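Local coordinates for protein catalase (Exiguobacterium oxidotolerans, PDB 2J2M) that catalyses the haem-dependent breakdown of hydrogen peroxide to water and molecular oxygen, working as a tetramer, at residues A[311-316]-A[355-360]; A[364-369]-A[391-396]. One frame throughout, in Å; residues are numbered along the deposited sequence.

Contact 1. Residues A[311-316]-A[355-360]; sequences ESVGFN and PINCPF. With HEM (protoporphyrin IX containing Fe), chain E.
At the haem pocket of the catalase fold, the loop 311-316, which follows helix 307-311 on its way to strand 324-326, is held by Asn357 of the loop after helix 330-346. The Asn357 amide bridges the backbone from Ser312 to Gly314, giving a hydrogen at one end and accepting one at the other: its ND2 donates to Ser312 O over 3.1 Å, and its OD1 accepts from Gly314 N over 3.0 Å in a nearly straight bond (168°). The Ser312 oxygen lies close to the amide plane of Asn357, and because both bonds come from one flat group the pair fixes the rotation of the side chain. They span Val313, whose CA rests 3.4 Å from Asn357 OD1.

Beside this polar pairing, Ile356 supplies the apolar half of the contact. Its CG1, anti to the backbone N (chi1 -166°), reaches to 4.0 Å from Val313 CB, while CG2 turns back over the Val313 backbone, 3.7 Å from its N. The touching residues are all buried, and Phe91 of strand 87-95 packs against both Val313 and Ile356. The oxygens of Val313 and Glu311 each accept a bond from Arg346, which is also hydrogen-bonded to the haem, as is Gln343, the partner of Phe315 O.

Phe315 carries the loop to the cofactor. Val313 CG2 sits over one face of its ring, offset toward the rim, and haem propionate oxygen O1A lies in the plane of the ring at its edge, 3.5 Å from Phe315 CD2.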
ATOM      1  N   GLU A 311       7.233  -7.455  15.649  1.00  8.17           N
ATOM      2  CA  GLU A 311       6.249  -6.607  14.990  1.00  8.72           C
ATOM      3  C   GLU A 311       5.702  -7.283  13.736  1.00  8.97           C
ATOM      4  O   GLU A 311       4.526  -7.150  13.433  1.00  9.67           O
ATOM      5  CB  GLU A 311       6.773  -5.186  14.699  1.00  8.98           C
ATOM      6  CG  GLU A 311       5.691  -4.203  14.167  1.00  8.08           C
ATOM      7  CD  GLU A 311       4.576  -3.975  15.203  1.00  9.85           C
ATOM      8  OE1 GLU A 311       4.919  -3.973  16.400  1.00 10.02           O
ATOM      9  OE2 GLU A 311       3.377  -3.834  14.849  1.00  8.17           O
ATOM     10  N   SER A 312       6.547  -8.050  13.055  1.00  9.03           N
ATOM     11  CA  SER A 312       6.217  -8.625  11.750  1.00  8.74           C
ATOM     12  C   SER A 312       5.551 -10.019  11.774  1.00  8.87           C
ATOM     13  O   SER A 312       4.980 -10.444  10.755  1.00  9.57           O
ATOM     14  CB  SER A 312       7.448  -8.617  10.832  1.00  9.02           C
ATOM     15  OG  SER A 312       7.714  -7.312  10.316  1.00  9.15           O
ATOM     16  N   VAL A 313       5.626 -10.738  12.895  1.00  7.78           N
ATOM     17  CA  VAL A 313       4.895 -11.987  13.012  1.00  7.21           C
ATOM     18  C   VAL A 313       3.385 -11.791  12.859  1.00  7.60           C
ATOM     19  O   VAL A 313       2.822 -10.793  13.317  1.00  7.81           O
ATOM     20  CB  VAL A 313       5.219 -12.768  14.345  1.00  7.96           C
ATOM     21  CG1 VAL A 313       4.652 -12.064  15.604  1.00  5.87           C
ATOM     22  CG2 VAL A 313       4.763 -14.247  14.252  1.00  5.82           C
ATOM     23  N   GLY A 314       2.743 -12.749  12.209  1.00  7.28           N
ATOM     24  CA  GLY A 314       1.302 -12.866  12.249  1.00  7.45           C
ATOM     25  C   GLY A 314       0.873 -14.243  12.707  1.00  7.55           C
ATOM     26  O   GLY A 314       1.457 -15.245  12.294  1.00  8.02           O
ATOM     27  N   PHE A 315      -0.140 -14.296  13.574  1.00  7.54           N
ATOM     28  CA  PHE A 315      -0.721 -15.562  14.009  1.00  7.01           C
ATOM     29  C   PHE A 315      -2.208 -15.636  13.649  1.00  7.12           C
ATOM     30  O   PHE A 315      -2.876 -14.614  13.503  1.00  6.90           O
ATOM     31  CB  PHE A 315      -0.636 -15.746  15.518  1.00  7.24           C
ATOM     32  CG  PHE A 315       0.697 -15.454  16.137  1.00  7.58           C
ATOM     33  CD1 PHE A 315       1.588 -16.488  16.415  1.00  6.84           C
ATOM     34  CD2 PHE A 315       1.011 -14.163  16.562  1.00  6.52           C
ATOM     35  CE1 PHE A 315       2.798 -16.221  17.062  1.00  7.84           C
ATOM     36  CE2 PHE A 315       2.206 -13.893  17.205  1.00  7.52           C
ATOM     37  CZ  PHE A 315       3.111 -14.921  17.452  1.00  7.39           C
ATOM     38  N   ASN A 316      -2.723 -16.857  13.541  1.00  7.22           N
ATOM     39  CA  ASN A 316      -4.140 -17.098  13.244  1.00  7.31           C
ATOM     40  C   ASN A 316      -4.547 -18.403  13.915  1.00  7.14           C
ATOM     41  O   ASN A 316      -3.911 -19.423  13.678  1.00  7.10           O
ATOM     42  CB  ASN A 316      -4.396 -17.158  11.715  1.00  6.81           C
ATOM     43  CG  ASN A 316      -5.880 -17.360  11.363  1.00  6.35           C
ATOM     44  OD1 ASN A 316      -6.685 -17.709  12.218  1.00  7.28           O
ATOM     45  ND2 ASN A 316      -6.234 -17.146  10.106  1.00  4.69           N
ATOM     46  N   PRO A 355      11.059 -14.298   7.148  1.00  6.95           N
ATOM     47  CA  PRO A 355      11.721 -15.255   8.073  1.00  7.70           C
ATOM     48  C   PRO A 355      10.934 -15.677   9.343  1.00  8.07           C
ATOM     49  O   PRO A 355      10.855 -16.873   9.657  1.00  8.00           O
ATOM     50  CB  PRO A 355      13.040 -14.541   8.422  1.00  7.44           C
ATOM     51  CG  PRO A 355      13.345 -13.767   7.115  1.00  7.07           C
ATOM     52  CD  PRO A 355      12.013 -13.308   6.592  1.00  6.26           C
ATOM     53  N   ILE A 356      10.318 -14.714  10.029  1.00  8.94           N
ATOM     54  CA  ILE A 356       9.594 -14.995  11.271  1.00  8.65           C
ATOM     55  C   ILE A 356       8.302 -15.792  11.025  1.00  9.54           C
ATOM     56  O   ILE A 356       7.822 -16.482  11.938  1.00  9.29           O
ATOM     57  CB  ILE A 356       9.332 -13.698  12.099  1.00  8.49           C
ATOM     58  CG1 ILE A 356       8.887 -14.031  13.533  1.00  8.01           C
ATOM     59  CG2 ILE A 356       8.314 -12.756  11.407  1.00  6.72           C
ATOM     60  CD1 ILE A 356       9.966 -14.707  14.433  1.00  5.56           C
ATOM     61  N   ASN A 357       7.754 -15.716   9.806  1.00  9.64           N
ATOM     62  CA  ASN A 357       6.499 -16.412   9.500  1.00 10.86           C
ATOM     63  C   ASN A 357       6.674 -17.719   8.725  1.00 11.83           C
ATOM     64  O   ASN A 357       5.762 -18.573   8.694  1.00 12.22           O
ATOM     65  CB  ASN A 357       5.525 -15.490   8.773  1.00  9.80           C
ATOM     66  CG  ASN A 357       5.067 -14.341   9.639  1.00 10.44           C
ATOM     67  OD1 ASN A 357       4.633 -14.542  10.794  1.00  7.95           O
ATOM     68  ND2 ASN A 357       5.161 -13.114   9.097  1.00  6.11           N
ATOM     69  N   CYS A 358       7.846 -17.871   8.110  1.00 13.37           N
ATOM     70  CA  CYS A 358       8.162 -19.024   7.267  1.00 12.99           C
ATOM     71  C   CYS A 358       8.039 -20.348   8.052  1.00 12.90           C
ATOM     72  O   CYS A 358       8.561 -20.466   9.171  1.00 12.40           O
ATOM     73  CB  CYS A 358       9.565 -18.858   6.684  1.00 12.66           C
ATOM     74  SG  CYS A 358       9.824 -19.762   5.130  1.00 17.36           S
ATOM     75  N   PRO A 359       7.355 -21.356   7.469  1.00 13.00           N
ATOM     76  CA  PRO A 359       7.269 -22.673   8.123  1.00 12.85           C
ATOM     77  C   PRO A 359       8.647 -23.341   8.196  1.00 13.48           C
ATOM     78  O   PRO A 359       9.568 -22.919   7.502  1.00 12.61           O
ATOM     79  CB  PRO A 359       6.357 -23.482   7.202  1.00 12.51           C
ATOM     80  CG  PRO A 359       5.739 -22.502   6.249  1.00 13.29           C
ATOM     81  CD  PRO A 359       6.672 -21.330   6.160  1.00 12.98           C
ATOM     82  N   PHE A 360       8.787 -24.355   9.052  1.00 14.40           N
ATOM     83  CA  PHE A 360       9.975 -25.185   9.048  1.00 15.36           C
ATOM     84  C   PHE A 360       9.855 -26.170   7.889  1.00 15.72           C
ATOM     85  O   PHE A 360      10.866 -26.533   7.264  1.00 15.62           O
ATOM     86  CB  PHE A 360      10.117 -25.940  10.363  1.00 16.19           C
ATOM     87  CG  PHE A 360      11.053 -27.117  10.291  1.00 18.10           C
ATOM     88  CD1 PHE A 360      12.412 -26.961  10.592  1.00 19.77           C
ATOM     89  CD2 PHE A 360      10.578 -28.382   9.927  1.00 18.66           C
ATOM     90  CE1 PHE A 360      13.286 -28.048  10.526  1.00 20.77           C
ATOM     91  CE2 PHE A 360      11.439 -29.478   9.847  1.00 21.07           C
ATOM     92  CZ  PHE A 360      12.801 -29.313  10.146  1.00 20.77           C
TER
HETATM   93  CHA HEM E 501      -5.143  -9.905  17.574  1.00  3.98           C
HETATM   94  CHB HEM E 501      -6.740 -12.870  21.107  1.00  6.34           C
HETATM   95  CHC HEM E 501     -11.221 -12.424  19.376  1.00  6.29           C
HETATM   96  CHD HEM E 501      -9.559 -10.067  15.511  1.00  4.88           C
HETATM   97  C1A HEM E 501      -5.165 -10.780  18.657  1.00  6.13           C
HETATM   98  C2A HEM E 501      -4.021 -11.261  19.428  1.00  5.62           C
HETATM   99  C3A HEM E 501      -4.471 -12.083  20.407  1.00  4.93           C
HETATM  100  C4A HEM E 501      -5.904 -12.144  20.294  1.00  5.13           C
HETATM  101  CMA HEM E 501      -3.651 -12.843  21.478  1.00  2.00           C
HETATM  102  CAA HEM E 501      -2.552 -10.853  19.145  1.00  5.83           C
HETATM  103  CBA HEM E 501      -1.823 -11.821  18.210  1.00  5.01           C
HETATM  104  CGA HEM E 501      -0.402 -11.319  18.091  1.00  5.17           C
HETATM  105  O1A HEM E 501       0.003 -10.855  16.991  1.00  5.66           O
HETATM  106  O2A HEM E 501       0.327 -11.359  19.119  1.00  6.18           O
HETATM  107  C1B HEM E 501      -8.082 -13.067  20.919  1.00  5.89           C
HETATM  108  C2B HEM E 501      -8.923 -14.035  21.604  1.00  7.89           C
HETATM  109  C3B HEM E 501     -10.153 -13.889  21.113  1.00  7.84           C
HETATM  110  C4B HEM E 501     -10.131 -12.847  20.115  1.00  6.94           C
HETATM  111  CMB HEM E 501      -8.472 -15.077  22.667  1.00  5.61           C
HETATM  112  CAB HEM E 501     -11.406 -14.706  21.468  1.00 10.47           C
HETATM  113  CBB HEM E 501     -11.691 -15.042  22.722  1.00 15.44           C
HETATM  114  C1C HEM E 501     -11.184 -11.838  18.138  1.00  5.11           C
HETATM  115  C2C HEM E 501     -12.270 -11.743  17.182  1.00  6.55           C
HETATM  116  C3C HEM E 501     -11.778 -11.092  16.110  1.00  6.58           C
HETATM  117  C4C HEM E 501     -10.388 -10.753  16.363  1.00  5.68           C
HETATM  118  CMC HEM E 501     -13.707 -12.321  17.347  1.00  4.58           C
HETATM  119  CAC HEM E 501     -12.524 -10.703  14.811  1.00  7.14           C
HETATM  120  CBC HEM E 501     -12.784 -11.603  13.855  1.00 10.79           C
HETATM  121  C1D HEM E 501      -8.229  -9.759  15.689  1.00  4.94           C
HETATM  122  C2D HEM E 501      -7.417  -9.017  14.744  1.00  4.20           C
HETATM  123  C3D HEM E 501      -6.029  -8.977  15.384  1.00  4.31           C
HETATM  124  C4D HEM E 501      -6.147  -9.693  16.650  1.00  5.10           C
HETATM  125  CMD HEM E 501      -7.861  -8.443  13.357  1.00  4.43           C
HETATM  126  CAD HEM E 501      -4.757  -8.326  14.811  1.00  4.17           C
HETATM  127  CBD HEM E 501      -3.872  -9.454  14.275  1.00  4.86           C
HETATM  128  CGD HEM E 501      -2.744  -8.938  13.402  1.00  5.99           C
HETATM  129  O1D HEM E 501      -2.702  -7.728  13.002  1.00  6.14           O
HETATM  130  O2D HEM E 501      -1.871  -9.773  13.080  1.00  4.56           O
HETATM  131  NA  HEM E 501      -6.290 -11.354  19.223  1.00  6.43           N
HETATM  132  NB  HEM E 501      -8.850 -12.356  20.022  1.00  5.79           N
HETATM  133  NC  HEM E 501     -10.061 -11.232  17.602  1.00  6.39           N
HETATM  134  ND  HEM E 501      -7.450 -10.138  16.771  1.00  5.69           N
HETATM  135 FE   HEM E 501      -8.098 -11.505  18.227  1.00  6.69          FE

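Contact 2. Residues A[364-369]-A[391-396]; sequences NNYQRD and EPKQTP
A tyrosine-to-backbone contact, with a proline packed beside it, joins two parts of the long irregular segment that runs from helix 330-346 to strand 403-404. The centre of the contact lies about 30 Å from that of the chain. Tyr366 is the reaching residue. With CG turned opposite the carbonyl carbon (chi1 -61°), the ring extends to 391-396, where the hydroxyl donates to Pro392 O. The separation of 2.5 Å between Tyr366 OH and Pro392 O is very short, and at the resolution of the data its exact length deserves caution. The acceptor lies at the edge of the phenol, in the plane of the ring. Asn386 ND2 is a second hydrogen-bonding partner of the same hydroxyl.

The Pro392 ring touches both Asn364 and the tyrosine. Its CD approaches Tyr366 CZ to 4.0 Å. On the asparagine, Pro392 CG meets Asn364 CB at 3.8 Å, and the proline CB packs against the backbone oxygen. Glu391 adds its CB, 3.6 Å from Tyr366 OH.

Within 364-369, Arg368 NH1 links two backbone oxygens, Asn365 O and Gln367 O, each at 2.9 Å, and so ties the turn together. Both oxygens lie near the guanidinium plane, but NH1 sits well above the carbonyl plane of Gln367. The NH2 group bonds to Ser379 O.

Two other copies of the protein meet this region. Asn365 ND2 bonds to Thr9 O of the second subunit, Gln394 OE1 to Gln20 NE2 of that subunit, and Tyr366 packs on Asp144 of the third. Such an extended, helix-free segment is consistent with the wrapping domain of tetrameric haem catalases, against which the N-terminal arm of another subunit, here with Thr9 and Gln20, is laid.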
ATOM      1  N   ASN A 364       5.556 -25.781  -1.003  1.00 13.69           N
ATOM      2  CA  ASN A 364       5.597 -26.134  -2.425  1.00 13.73           C
ATOM      3  C   ASN A 364       4.225 -26.027  -3.041  1.00 13.38           C
ATOM      4  O   ASN A 364       3.393 -26.933  -2.875  1.00 13.25           O
ATOM      5  CB  ASN A 364       6.124 -27.562  -2.625  1.00 14.06           C
ATOM      6  CG  ASN A 364       7.606 -27.676  -2.355  1.00 16.05           C
ATOM      7  OD1 ASN A 364       8.418 -27.041  -3.040  1.00 17.89           O
ATOM      8  ND2 ASN A 364       7.976 -28.471  -1.338  1.00 15.97           N
ATOM      9  N   ASN A 365       3.979 -24.921  -3.744  1.00 12.96           N
ATOM     10  CA  ASN A 365       2.688 -24.738  -4.412  1.00 11.67           C
ATOM     11  C   ASN A 365       2.709 -23.874  -5.665  1.00 11.40           C
ATOM     12  O   ASN A 365       3.763 -23.459  -6.146  1.00 10.86           O
ATOM     13  CB  ASN A 365       1.609 -24.282  -3.421  1.00 11.68           C
ATOM     14  CG  ASN A 365       1.927 -22.966  -2.744  1.00 11.58           C
ATOM     15  OD1 ASN A 365       2.501 -22.051  -3.349  1.00 12.47           O
ATOM     16  ND2 ASN A 365       1.521 -22.851  -1.482  1.00  8.98           N
ATOM     17  N   TYR A 366       1.509 -23.594  -6.159  1.00 11.26           N
ATOM     18  CA  TYR A 366       1.292 -22.939  -7.429  1.00 10.40           C
ATOM     19  C   TYR A 366       0.915 -21.462  -7.295  1.00 10.37           C
ATOM     20  O   TYR A 366       0.553 -20.835  -8.293  1.00 10.53           O
ATOM     21  CB  TYR A 366       0.210 -23.718  -8.169  1.00 10.73           C
ATOM     22  CG  TYR A 366       0.647 -25.137  -8.432  1.00 10.46           C
ATOM     23  CD1 TYR A 366       0.366 -26.158  -7.513  1.00 12.83           C
ATOM     24  CD2 TYR A 366       1.387 -25.454  -9.563  1.00  9.77           C
ATOM     25  CE1 TYR A 366       0.788 -27.470  -7.753  1.00 13.39           C
ATOM     26  CE2 TYR A 366       1.817 -26.758  -9.806  1.00 11.01           C
ATOM     27  CZ  TYR A 366       1.511 -27.750  -8.911  1.00 10.53           C
ATOM     28  OH  TYR A 366       1.946 -29.009  -9.137  1.00  8.32           O
ATOM     29  N   GLN A 367       0.998 -20.917  -6.073  1.00  9.20           N
ATOM     30  CA  GLN A 367       0.783 -19.496  -5.831  1.00  9.45           C
ATOM     31  C   GLN A 367       1.980 -18.692  -6.355  1.00  9.59           C
ATOM     32  O   GLN A 367       3.135 -19.153  -6.287  1.00  9.68           O
ATOM     33  CB  GLN A 367       0.580 -19.206  -4.339  1.00  9.15           C
ATOM     34  CG  GLN A 367      -0.665 -19.813  -3.742  1.00  9.11           C
ATOM     35  CD  GLN A 367      -0.814 -19.486  -2.265  1.00 10.26           C
ATOM     36  OE1 GLN A 367      -0.297 -18.491  -1.793  1.00 10.54           O
ATOM     37  NE2 GLN A 367      -1.545 -20.327  -1.533  1.00 12.42           N
ATOM     38  N   ARG A 368       1.710 -17.486  -6.859  1.00  9.06           N
ATOM     39  CA  ARG A 368       2.730 -16.708  -7.548  1.00  8.68           C
ATOM     40  C   ARG A 368       2.579 -15.216  -7.299  1.00  8.64           C
ATOM     41  O   ARG A 368       1.485 -14.731  -7.009  1.00  7.69           O
ATOM     42  CB  ARG A 368       2.651 -16.968  -9.071  1.00  8.63           C
ATOM     43  CG  ARG A 368       3.114 -18.397  -9.534  1.00 10.25           C
ATOM     44  CD  ARG A 368       4.570 -18.666  -9.137  1.00  9.09           C
ATOM     45  NE  ARG A 368       5.090 -19.921  -9.644  1.00  7.33           N
ATOM     46  CZ  ARG A 368       4.942 -21.111  -9.055  1.00  9.23           C
ATOM     47  NH1 ARG A 368       4.228 -21.230  -7.926  1.00  9.79           N
ATOM     48  NH2 ARG A 368       5.486 -22.200  -9.610  1.00  4.92           N
ATOM     49  N   ASP A 369       3.690 -14.493  -7.467  1.00  8.81           N
ATOM     50  CA  ASP A 369       3.689 -13.025  -7.596  1.00  8.93           C
ATOM     51  C   ASP A 369       3.357 -12.311  -6.277  1.00  8.49           C
ATOM     52  O   ASP A 369       3.802 -12.756  -5.204  1.00  8.43           O
ATOM     53  CB  ASP A 369       2.767 -12.567  -8.751  1.00  9.17           C
ATOM     54  CG  ASP A 369       3.201 -13.101 -10.142  1.00 10.62           C
ATOM     55  OD1 ASP A 369       2.611 -12.643 -11.137  1.00 14.25           O
ATOM     56  OD2 ASP A 369       4.117 -13.943 -10.281  1.00  9.87           O
ATOM     57  N   GLU A 391       6.388 -32.053 -10.172  1.00 20.41           N
ATOM     58  CA  GLU A 391       5.850 -30.839  -9.526  1.00 19.00           C
ATOM     59  C   GLU A 391       4.966 -31.217  -8.326  1.00 17.61           C
ATOM     60  O   GLU A 391       4.619 -32.397  -8.156  1.00 17.42           O
ATOM     61  CB  GLU A 391       5.128 -29.922 -10.529  1.00 18.79           C
ATOM     62  CG  GLU A 391       6.017 -29.413 -11.691  1.00 19.89           C
ATOM     63  CD  GLU A 391       7.232 -28.557 -11.270  1.00 21.16           C
ATOM     64  OE1 GLU A 391       8.312 -28.772 -11.846  1.00 22.34           O
ATOM     65  OE2 GLU A 391       7.133 -27.665 -10.396  1.00 21.47           O
ATOM     66  N   PRO A 392       4.649 -30.239  -7.450  1.00 16.58           N
ATOM     67  CA  PRO A 392       3.838 -30.546  -6.254  1.00 15.27           C
ATOM     68  C   PRO A 392       2.468 -31.204  -6.528  1.00 14.46           C
ATOM     69  O   PRO A 392       1.682 -30.722  -7.358  1.00 14.41           O
ATOM     70  CB  PRO A 392       3.652 -29.175  -5.600  1.00 15.38           C
ATOM     71  CG  PRO A 392       4.770 -28.330  -6.109  1.00 14.94           C
ATOM     72  CD  PRO A 392       5.060 -28.817  -7.491  1.00 16.26           C
ATOM     73  N   LYS A 393       2.189 -32.292  -5.818  1.00 13.08           N
ATOM     74  CA  LYS A 393       0.910 -32.984  -5.925  1.00 12.53           C
ATOM     75  C   LYS A 393       0.215 -33.088  -4.572  1.00 12.38           C
ATOM     76  O   LYS A 393       0.869 -33.161  -3.531  1.00 11.18           O
ATOM     77  CB  LYS A 393       1.080 -34.403  -6.529  1.00 12.15           C
ATOM     78  CG  LYS A 393       1.856 -34.472  -7.884  1.00 12.67           C
ATOM     79  CD  LYS A 393       1.089 -33.813  -9.055  1.00 11.84           C
ATOM     80  CE  LYS A 393       2.071 -33.295 -10.085  1.00 12.36           C
ATOM     81  NZ  LYS A 393       1.417 -33.162 -11.428  1.00 12.96           N
ATOM     82  N   GLN A 394      -1.116 -33.112  -4.604  1.00 12.60           N
ATOM     83  CA  GLN A 394      -1.922 -33.381  -3.413  1.00 13.53           C
ATOM     84  C   GLN A 394      -1.630 -34.773  -2.835  1.00 13.34           C
ATOM     85  O   GLN A 394      -1.349 -35.693  -3.570  1.00 12.86           O
ATOM     86  CB  GLN A 394      -3.423 -33.248  -3.716  1.00 13.10           C
ATOM     87  CG  GLN A 394      -3.983 -34.265  -4.718  1.00 13.89           C
ATOM     88  CD  GLN A 394      -5.441 -33.994  -5.062  1.00 15.79           C
ATOM     89  OE1 GLN A 394      -5.891 -32.840  -5.077  1.00 16.85           O
ATOM     90  NE2 GLN A 394      -6.192 -35.060  -5.339  1.00 17.01           N
ATOM     91  N   THR A 395      -1.710 -34.889  -1.508  1.00 13.82           N
ATOM     92  CA  THR A 395      -1.501 -36.120  -0.779  1.00 13.71           C
ATOM     93  C   THR A 395      -2.830 -36.447  -0.086  1.00 14.61           C
ATOM     94  O   THR A 395      -3.080 -35.989   1.013  1.00 14.85           O
ATOM     95  CB  THR A 395      -0.346 -35.948   0.220  1.00 13.62           C
ATOM     96  OG1 THR A 395       0.694 -35.214  -0.420  1.00 12.23           O
ATOM     97  CG2 THR A 395       0.227 -37.307   0.706  1.00 11.58           C
ATOM     98  N   PRO A 396      -3.707 -37.221  -0.763  1.00 15.89           N
ATOM     99  CA  PRO A 396      -5.096 -37.494  -0.327  1.00 16.19           C
ATOM    100  C   PRO A 396      -5.277 -37.859   1.141  1.00 17.04           C
ATOM    101  O   PRO A 396      -6.303 -37.499   1.734  1.00 17.50           O
ATOM    102  CB  PRO A 396      -5.516 -38.652  -1.227  1.00 16.16           C
ATOM    103  CG  PRO A 396      -4.783 -38.387  -2.490  1.00 16.08           C
ATOM    104  CD  PRO A 396      -3.417 -37.875  -2.058  1.00 15.20           C
TER

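Followed from the N terminus, the chain passes through 311-316 beside the haem, makes strand 324-326 and helix 330-346, and returns at 355-360, so contact 1 closes a loop of 38 residues holding that strand and helix. The two contacts then run in series, neither nested nor crossed: only a few residues separate 355-360 from 364-369, where contact 2 opens a second loop of 21 residues, without helix or strand, that ends at 391-396. Their centres lie about 20 Å apart. Contact 1 ties the start of the long irregular segment to the haem side of the barrel domain, whereas contact 2 folds that segment on itself farther out; both touch the second subunit.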